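Long-range contacts in COBE (Pseudomonas aeruginosa, PDB 2W6K), which belongs to the cobalamin (vitamin B12) biosynthetic pathway and is related to the C-terminal part of CbiG proteins, its precise role there being unsettled: residues 24-29 / 129-134; 33-38 / 133-138. All coordinates share one frame; numbering follows the deposited sequence. Where two conformers were deposited one is given.

Contact 1. Residues 24-29 / 129-134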
ATOM      1  N   ALA A  24      13.626   8.252  -1.703  1.00 11.00           N
ATOM      2  CA  ALA A  24      12.641   8.044  -2.777  1.00 10.39           C
ATOM      3  C   ALA A  24      13.188   7.069  -3.826  1.00 11.86           C
ATOM      4  O   ALA A  24      12.458   6.222  -4.336  1.00 12.08           O
ATOM      5  CB  ALA A  24      12.259   9.370  -3.442  1.00 11.29           C
ATOM      6  N   GLU A  25      14.493   7.177  -4.112  1.00 11.60           N
ATOM      7  CA  GLU A  25      15.123   6.298  -5.112  1.00 11.89           C
ATOM      8  C   GLU A  25      15.057   4.819  -4.663  1.00 11.90           C
ATOM      9  O   GLU A  25      14.715   3.938  -5.451  1.00 11.95           O
ATOM     10  CB  GLU A  25      16.559   6.775  -5.386  1.00 13.26           C
ATOM     11  CG  GLU A  25      16.632   8.234  -5.902  0.70 16.02           C
ATOM     12  CD  GLU A  25      16.996   9.296  -4.822  0.70 19.54           C
ATOM     13  OE1 GLU A  25      18.035   9.985  -5.015  0.70 22.44           O
ATOM     14  OE2 GLU A  25      16.262   9.474  -3.802  0.70 16.85           O
ATOM     15  N   HIS A  26      15.322   4.568  -3.386  1.00 10.87           N
ATOM     16  CA  HIS A  26      15.289   3.229  -2.841  1.00 12.11           C
ATOM     17  C   HIS A  26      13.871   2.709  -2.900  1.00 10.73           C
ATOM     18  O   HIS A  26      13.611   1.597  -3.427  1.00 11.59           O
ATOM     19  CB  HIS A  26      15.758   3.244  -1.399  1.00 12.79           C
ATOM     20  CG  HIS A  26      15.856   1.885  -0.786  1.00 17.72           C
ATOM     21  ND1 HIS A  26      17.063   1.296  -0.487  1.00 21.16           N
ATOM     22  CD2 HIS A  26      14.898   1.002  -0.413  1.00 21.31           C
ATOM     23  CE1 HIS A  26      16.847   0.108   0.055  1.00 22.78           C
ATOM     24  NE2 HIS A  26      15.543  -0.098   0.100  1.00 24.20           N
ATOM     25  N   LEU A  27      12.934   3.515  -2.405  1.00  9.85           N
ATOM     26  CA  LEU A  27      11.532   3.092  -2.405  1.00  9.46           C
ATOM     27  C   LEU A  27      11.069   2.810  -3.833  1.00  9.37           C
ATOM     28  O   LEU A  27      10.369   1.820  -4.078  1.00 10.15           O
ATOM     29  CB  LEU A  27      10.633   4.157  -1.750  1.00  9.10           C
ATOM     30  CG  LEU A  27      10.864   4.383  -0.251  1.00  9.40           C
ATOM     31  CD1 LEU A  27       9.956   5.431   0.294  1.00 10.76           C
ATOM     32  CD2 LEU A  27      10.621   3.071   0.493  1.00 12.73           C
ATOM     33  N   ARG A  28      11.451   3.676  -4.774  1.00  9.55           N
ATOM     34  CA  ARG A  28      10.990   3.496  -6.161  1.00  9.72           C
ATOM     35  C   ARG A  28      11.503   2.179  -6.741  1.00 10.53           C
ATOM     36  O   ARG A  28      10.760   1.487  -7.434  1.00  9.69           O
ATOM     37  CB  ARG A  28      11.419   4.672  -7.052  1.00 10.30           C
ATOM     38  CG  ARG A  28      10.937   4.491  -8.492  1.00 11.98           C
ATOM     39  CD  ARG A  28      11.365   5.633  -9.391  1.00 11.65           C
ATOM     40  NE  ARG A  28      12.818   5.694  -9.511  1.00 14.60           N
ATOM     41  CZ  ARG A  28      13.497   6.799  -9.827  1.00 17.83           C
ATOM     42  NH1 ARG A  28      14.822   6.771  -9.902  1.00 21.42           N
ATOM     43  NH2 ARG A  28      12.861   7.933 -10.086  1.00 14.56           N
ATOM     44  N   ALA A  29      12.764   1.853  -6.465  1.00  9.95           N
ATOM     45  CA  ALA A  29      13.361   0.593  -7.001  1.00 11.14           C
ATOM     46  C   ALA A  29      12.654  -0.641  -6.430  1.00 10.75           C
ATOM     47  O   ALA A  29      12.357  -1.597  -7.143  1.00 12.21           O
ATOM     48  CB  ALA A  29      14.842   0.520  -6.738  1.00 11.33           C
ATOM     49  N   ASP A 129      15.981  -4.792   3.742  1.00 22.64           N
ATOM     50  CA  ASP A 129      16.282  -4.463   5.124  1.00 23.30           C
ATOM     51  C   ASP A 129      15.856  -3.021   5.530  1.00 22.20           C
ATOM     52  O   ASP A 129      15.731  -2.682   6.728  1.00 24.18           O
ATOM     53  CB  ASP A 129      17.743  -4.844   5.359  0.60 23.86           C
ATOM     54  CG  ASP A 129      18.061  -6.226   4.756  0.60 25.32           C
ATOM     55  OD1 ASP A 129      17.729  -7.252   5.390  0.60 24.75           O
ATOM     56  OD2 ASP A 129      18.583  -6.302   3.615  0.60 30.26           O
ATOM     57  N   ARG A 130      15.494  -2.214   4.527  1.00 20.38           N
ATOM     58  CA  ARG A 130      15.061  -0.869   4.826  0.50 19.76           C
ATOM     59  C   ARG A 130      13.574  -0.614   4.562  1.00 18.05           C
ATOM     60  O   ARG A 130      12.995   0.267   5.179  1.00 18.87           O
ATOM     61  CB  ARG A 130      15.983   0.181   4.189  0.50 20.06           C
ATOM     62  CG  ARG A 130      17.447   0.115   4.709  0.50 23.06           C
ATOM     63  CD  ARG A 130      17.627   0.824   6.056  0.50 25.44           C
ATOM     64  NE  ARG A 130      18.862   0.452   6.754  0.50 28.02           N
ATOM     65  CZ  ARG A 130      18.916  -0.022   7.998  0.50 28.50           C
ATOM     66  NH1 ARG A 130      17.812  -0.182   8.716  0.50 29.42           N
ATOM     67  NH2 ARG A 130      20.087  -0.324   8.541  0.50 30.70           N
ATOM     68  N   ALA A 131      12.935  -1.424   3.718  1.00 16.31           N
ATOM     69  CA  ALA A 131      11.517  -1.158   3.383  1.00 13.21           C
ATOM     70  C   ALA A 131      10.723  -2.407   3.015  1.00 11.77           C
ATOM     71  O   ALA A 131      11.282  -3.427   2.626  1.00 10.96           O
ATOM     72  CB  ALA A 131      11.463  -0.161   2.239  1.00 13.37           C
ATOM     73  N   SER A 132       9.387  -2.308   3.087  1.00 10.68           N
ATOM     74  CA  SER A 132       8.523  -3.380   2.631  1.00 10.47           C
ATOM     75  C   SER A 132       7.433  -2.733   1.783  1.00  8.60           C
ATOM     76  O   SER A 132       6.979  -1.644   2.113  1.00  9.27           O
ATOM     77  CB  SER A 132       7.833  -4.100   3.789  1.00 12.05           C
ATOM     78  OG  SER A 132       8.689  -5.108   4.340  1.00 16.43           O
ATOM     79  N   ILE A 133       7.040  -3.418   0.720  1.00  9.13           N
ATOM     80  CA  ILE A 133       5.967  -2.910  -0.135  1.00  9.08           C
ATOM     81  C   ILE A 133       4.929  -4.006  -0.401  1.00  8.69           C
ATOM     82  O   ILE A 133       5.271  -5.178  -0.646  1.00  8.36           O
ATOM     83  CB  ILE A 133       6.524  -2.299  -1.453  1.00  9.27           C
ATOM     84  CG1 ILE A 133       7.463  -1.120  -1.111  1.00 11.69           C
ATOM     85  CG2 ILE A 133       5.375  -1.865  -2.373  1.00 10.02           C
ATOM     86  CD1 ILE A 133       7.909  -0.252  -2.256  1.00 12.39           C
ATOM     87  N   ALA A 134       3.650  -3.653  -0.299  1.00  7.55           N
ATOM     88  CA  ALA A 134       2.590  -4.607  -0.649  1.00  7.32           C
ATOM     89  C   ALA A 134       1.629  -3.972  -1.641  1.00  7.64           C
ATOM     90  O   ALA A 134       1.478  -2.762  -1.676  1.00  8.55           O
ATOM     91  CB  ALA A 134       1.828  -5.066   0.583  1.00  8.87           C
TER
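His-26 and Leu-27 of helix 24-37 meet Arg-130, in the turn before strand 131-138, and Ala-131 and Ile-133 in the strand itself, in the helix-on-sheet layer of an alpha/beta fold. The short axes lie 9.4 Å apart and make an angle of 42°, and no hydrogen bond links the two segments, so the join rests on van der Waals contact and buries 185 Å² in all.

The imidazole of His-26 comes first along the helix. Its CG stands anti to the backbone N (chi1 -176°), which swings the ring out toward the strand's entry, where NE2 lies 4.1 Å from Arg-130 CB. The ring meets this methylene obliquely. What fixes the ring's polar end is Asp-128, just before the segment: OD2 takes a hydrogen bond with NE2, while OD1 accepts hydrogen bonds from the backbone N of both Arg-130 and Ala-131. One carboxylate thus ties the helical side chain to the turn that opens the strand.

Leu-27, next in sequence, works deeper. Of residues 24-29 it lies nearest to Ala-131, with Leu-27 CA 7.2 Å from Ala-131 CA. Its CD2 branch reaches Ala-131 CB at 3.8 Å. Ile-16 and Cys-18 of strand 12-18, together with Leu-60 and Leu-63 of helix 58-67, also touch this leucine. The backbone of Leu-27 makes the last contact: Ile-133 extends its CG1 branch up to the helix (chi2 -170°), bringing CD1 to 3.7 Å from the carbonyl O of Leu-27.

Contact 2. Residues 33-38 / 133-138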
ATOM      1  N   ARG A  33      10.234  -3.308  -8.545  1.00 20.00           N
ATOM      2  CA  ARG A  33      10.449  -4.746  -8.444  1.00 20.00           C
ATOM      3  C   ARG A  33       9.168  -5.467  -8.032  1.00 20.00           C
ATOM      4  O   ARG A  33       8.815  -6.499  -8.602  1.00 13.63           O
ATOM      5  CB  ARG A  33      11.568  -5.051  -7.446  1.00 20.00           C
ATOM      6  CG  ARG A  33      12.747  -5.801  -8.046  1.00 20.00           C
ATOM      7  CD  ARG A  33      13.658  -4.865  -8.824  1.00 20.00           C
ATOM      8  NE  ARG A  33      13.128  -4.565 -10.152  1.00 20.00           N
ATOM      9  CZ  ARG A  33      13.358  -3.433 -10.809  1.00 20.00           C
ATOM     10  NH1 ARG A  33      12.835  -3.246 -12.013  1.00 20.00           N
ATOM     11  NH2 ARG A  33      14.111  -2.488 -10.262  1.00 20.00           N
ATOM     12  N   THR A  34       8.480  -4.915  -7.039  1.00 12.43           N
ATOM     13  CA  THR A  34       7.277  -5.538  -6.495  1.00 11.43           C
ATOM     14  C   THR A  34       6.154  -5.579  -7.538  1.00 11.61           C
ATOM     15  O   THR A  34       5.477  -6.602  -7.711  1.00 11.72           O
ATOM     16  CB  THR A  34       6.818  -4.800  -5.222  1.00 11.06           C
ATOM     17  OG1 THR A  34       7.877  -4.822  -4.249  1.00 13.20           O
ATOM     18  CG2 THR A  34       5.618  -5.516  -4.637  1.00 13.46           C
ATOM     19  N   LEU A  35       6.004  -4.472  -8.251  1.00 10.09           N
ATOM     20  CA  LEU A  35       5.047  -4.370  -9.339  1.00 11.10           C
ATOM     21  C   LEU A  35       5.373  -5.378 -10.440  1.00 10.87           C
ATOM     22  O   LEU A  35       4.470  -6.025 -10.963  1.00 12.55           O
ATOM     23  CB  LEU A  35       5.043  -2.953  -9.917  1.00 11.28           C
ATOM     24  CG  LEU A  35       4.286  -1.965  -9.010  1.00 10.59           C
ATOM     25  CD1 LEU A  35       4.670  -0.549  -9.396  1.00 11.42           C
ATOM     26  CD2 LEU A  35       2.784  -2.104  -9.029  1.00 12.87           C
ATOM     27  N   GLY A  36       6.655  -5.489 -10.777  1.00 11.43           N
ATOM     28  CA  GLY A  36       7.121  -6.410 -11.852  1.00 12.19           C
ATOM     29  C   GLY A  36       6.755  -7.846 -11.549  1.00 13.29           C
ATOM     30  O   GLY A  36       6.295  -8.595 -12.435  1.00 12.35           O
ATOM     31  N   GLU A  37       6.948  -8.244 -10.293  1.00 12.92           N
ATOM     32  CA  GLU A  37       6.632  -9.625  -9.893  1.00 14.67           C
ATOM     33  C   GLU A  37       5.192  -9.962 -10.187  1.00 13.74           C
ATOM     34  O   GLU A  37       4.864 -11.110 -10.540  1.00 13.44           O
ATOM     35  CB  GLU A  37       6.929  -9.818  -8.417  1.00 15.13           C
ATOM     36  CG  GLU A  37       8.395  -9.816  -8.117  1.00 18.12           C
ATOM     37  CD  GLU A  37       8.678 -10.376  -6.742  1.00 25.74           C
ATOM     38  OE1 GLU A  37       8.278  -9.745  -5.736  1.00 28.06           O
ATOM     39  OE2 GLU A  37       9.316 -11.450  -6.676  1.00 28.60           O
ATOM     40  N   HIS A  38       4.317  -8.970 -10.035  1.00 13.55           N
ATOM     41  CA  HIS A  38       2.900  -9.133 -10.315  1.00 13.36           C
ATOM     42  C   HIS A  38       2.445  -8.620 -11.661  1.00 13.37           C
ATOM     43  O   HIS A  38       1.248  -8.449 -11.887  1.00 14.16           O
ATOM     44  CB  HIS A  38       2.071  -8.537  -9.182  1.00 14.46           C
ATOM     45  CG  HIS A  38       2.245  -9.283  -7.898  1.00 15.14           C
ATOM     46  ND1 HIS A  38       3.138  -8.896  -6.926  1.00 17.95           N
ATOM     47  CD2 HIS A  38       1.692 -10.443  -7.464  1.00 16.48           C
ATOM     48  CE1 HIS A  38       3.088  -9.753  -5.918  1.00 16.33           C
ATOM     49  NE2 HIS A  38       2.231 -10.707  -6.225  1.00 18.29           N
ATOM     50  N   ILE A 133       7.040  -3.418   0.720  1.00  9.13           N
ATOM     51  CA  ILE A 133       5.967  -2.910  -0.135  1.00  9.08           C
ATOM     52  C   ILE A 133       4.929  -4.006  -0.401  1.00  8.69           C
ATOM     53  O   ILE A 133       5.271  -5.178  -0.646  1.00  8.36           O
ATOM     54  CB  ILE A 133       6.524  -2.299  -1.453  1.00  9.27           C
ATOM     55  CG1 ILE A 133       7.463  -1.120  -1.111  1.00 11.69           C
ATOM     56  CG2 ILE A 133       5.375  -1.865  -2.373  1.00 10.02           C
ATOM     57  CD1 ILE A 133       7.909  -0.252  -2.256  1.00 12.39           C
ATOM     58  N   ALA A 134       3.650  -3.653  -0.299  1.00  7.55           N
ATOM     59  CA  ALA A 134       2.590  -4.607  -0.649  1.00  7.32           C
ATOM     60  C   ALA A 134       1.629  -3.972  -1.641  1.00  7.64           C
ATOM     61  O   ALA A 134       1.478  -2.762  -1.676  1.00  8.55           O
ATOM     62  CB  ALA A 134       1.828  -5.066   0.583  1.00  8.87           C
ATOM     63  N   LEU A 135       0.943  -4.809  -2.384  1.00  8.69           N
ATOM     64  CA  LEU A 135      -0.002  -4.317  -3.405  1.00  8.54           C
ATOM     65  C   LEU A 135      -1.394  -4.838  -3.125  1.00 10.08           C
ATOM     66  O   LEU A 135      -1.569  -6.005  -2.803  1.00  9.65           O
ATOM     67  CB  LEU A 135       0.447  -4.744  -4.817  1.00  8.96           C
ATOM     68  CG  LEU A 135       1.876  -4.374  -5.242  1.00  7.71           C
ATOM     69  CD1 LEU A 135       2.161  -5.026  -6.613  1.00 11.55           C
ATOM     70  CD2 LEU A 135       2.006  -2.861  -5.307  1.00 10.61           C
ATOM     71  N   ALA A 136      -2.388  -3.967  -3.249  1.00  9.76           N
ATOM     72  CA  ALA A 136      -3.771  -4.393  -3.076  1.00 11.55           C
ATOM     73  C   ALA A 136      -4.593  -3.925  -4.256  1.00 13.68           C
ATOM     74  O   ALA A 136      -4.354  -2.858  -4.825  1.00 12.67           O
ATOM     75  CB  ALA A 136      -4.368  -3.856  -1.756  1.00 11.01           C
ATOM     76  N   ARG A 137      -5.576  -4.743  -4.620  1.00 16.06           N
ATOM     77  CA  ARG A 137      -6.457  -4.451  -5.742  1.00 20.09           C
ATOM     78  C   ARG A 137      -7.923  -4.637  -5.358  1.00 21.91           C
ATOM     79  O   ARG A 137      -8.273  -5.546  -4.606  1.00 20.74           O
ATOM     80  CB  ARG A 137      -6.111  -5.337  -6.940  1.00 20.48           C
ATOM     81  CG  ARG A 137      -5.838  -6.788  -6.580  1.00 26.64           C
ATOM     82  CD  ARG A 137      -6.506  -7.736  -7.564  1.00 31.48           C
ATOM     83  NE  ARG A 137      -6.683  -9.071  -7.003  1.00 35.74           N
ATOM     84  CZ  ARG A 137      -6.049 -10.156  -7.438  1.00 39.21           C
ATOM     85  NH1 ARG A 137      -5.192 -10.065  -8.445  1.00 40.75           N
ATOM     86  NH2 ARG A 137      -6.272 -11.331  -6.867  1.00 40.27           N
ATOM     87  N   LEU A 138      -8.771  -3.762  -5.887  1.00 24.54           N
ATOM     88  CA  LEU A 138     -10.188  -3.807  -5.653  1.00 28.50           C
ATOM     89  C   LEU A 138     -10.717  -5.058  -6.339  1.00 30.82           C
ATOM     90  O   LEU A 138     -10.595  -5.221  -7.562  1.00 31.94           O
ATOM     91  CB  LEU A 138     -10.833  -2.542  -6.203  1.00 27.88           C
ATOM     92  CG  LEU A 138     -12.205  -2.178  -5.650  1.00 28.84           C
ATOM     93  CD1 LEU A 138     -12.170  -1.899  -4.130  1.00 27.91           C
ATOM     94  CD2 LEU A 138     -12.736  -0.996  -6.416  1.00 28.50           C
TER
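Ile-133 begins the strand's side of this contact by setting its branched CB 4.0 Å from OG1 of Thr-34. Behind this touch, Thr-34 CA is 7.0 Å from Ile-133 CA. The hydroxyl's polar partner is the carbonyl O of Leu-30, one turn back in the same helix, so toward the strand it acts as packing surface.

Leu-135, two residues on along the same face, contributes more than any other residue to the 219 Å² buried here. Its CG lies 4.0 Å from Thr-34 CG2, the two side chains running past each other in opposite directions. Leu-35 comes across it at about a right angle; its CD2 lies 3.8 Å from Leu-135 CD1 and about as near Leu-135 CD2. That same CD1 methyl also approaches the carbonyl O of Thr-34 and lies 4.0 Å from His-38 ND1. A weak bond from ND1 to the Thr-34 O (3.4 Å, 160°) joins the imidazole to the last turn of the helix, and the ring meets the methyl obliquely.

Strand 131-138 runs between antiparallel neighbours 12-18 and 119-127: helix 24-37 covers the Ile-133 and Leu-135 face, while Ala-134 and Ala-136 pack against helix 102-115.

From the N terminus, strand 12-18 leads into helix 24-37, which supplies the first segments of both contacts; the chain then passes through strands 47-51, 71-74 and 119-127 before strand 131-138 returns to that helix. Contact 2 closes the shorter loop, with 94 residues between its segments. Contact 1 leaves 99 between its own, and the two loops cross without nesting, because helix and strand advance together. Their order agrees with the acute angles of 42° and 44°, and the centres of the two contacts are about 12 Å apart. Ile-133 serves both contacts. Together they join the chain's first long helix to its last strand, along one face of the mixed sheet.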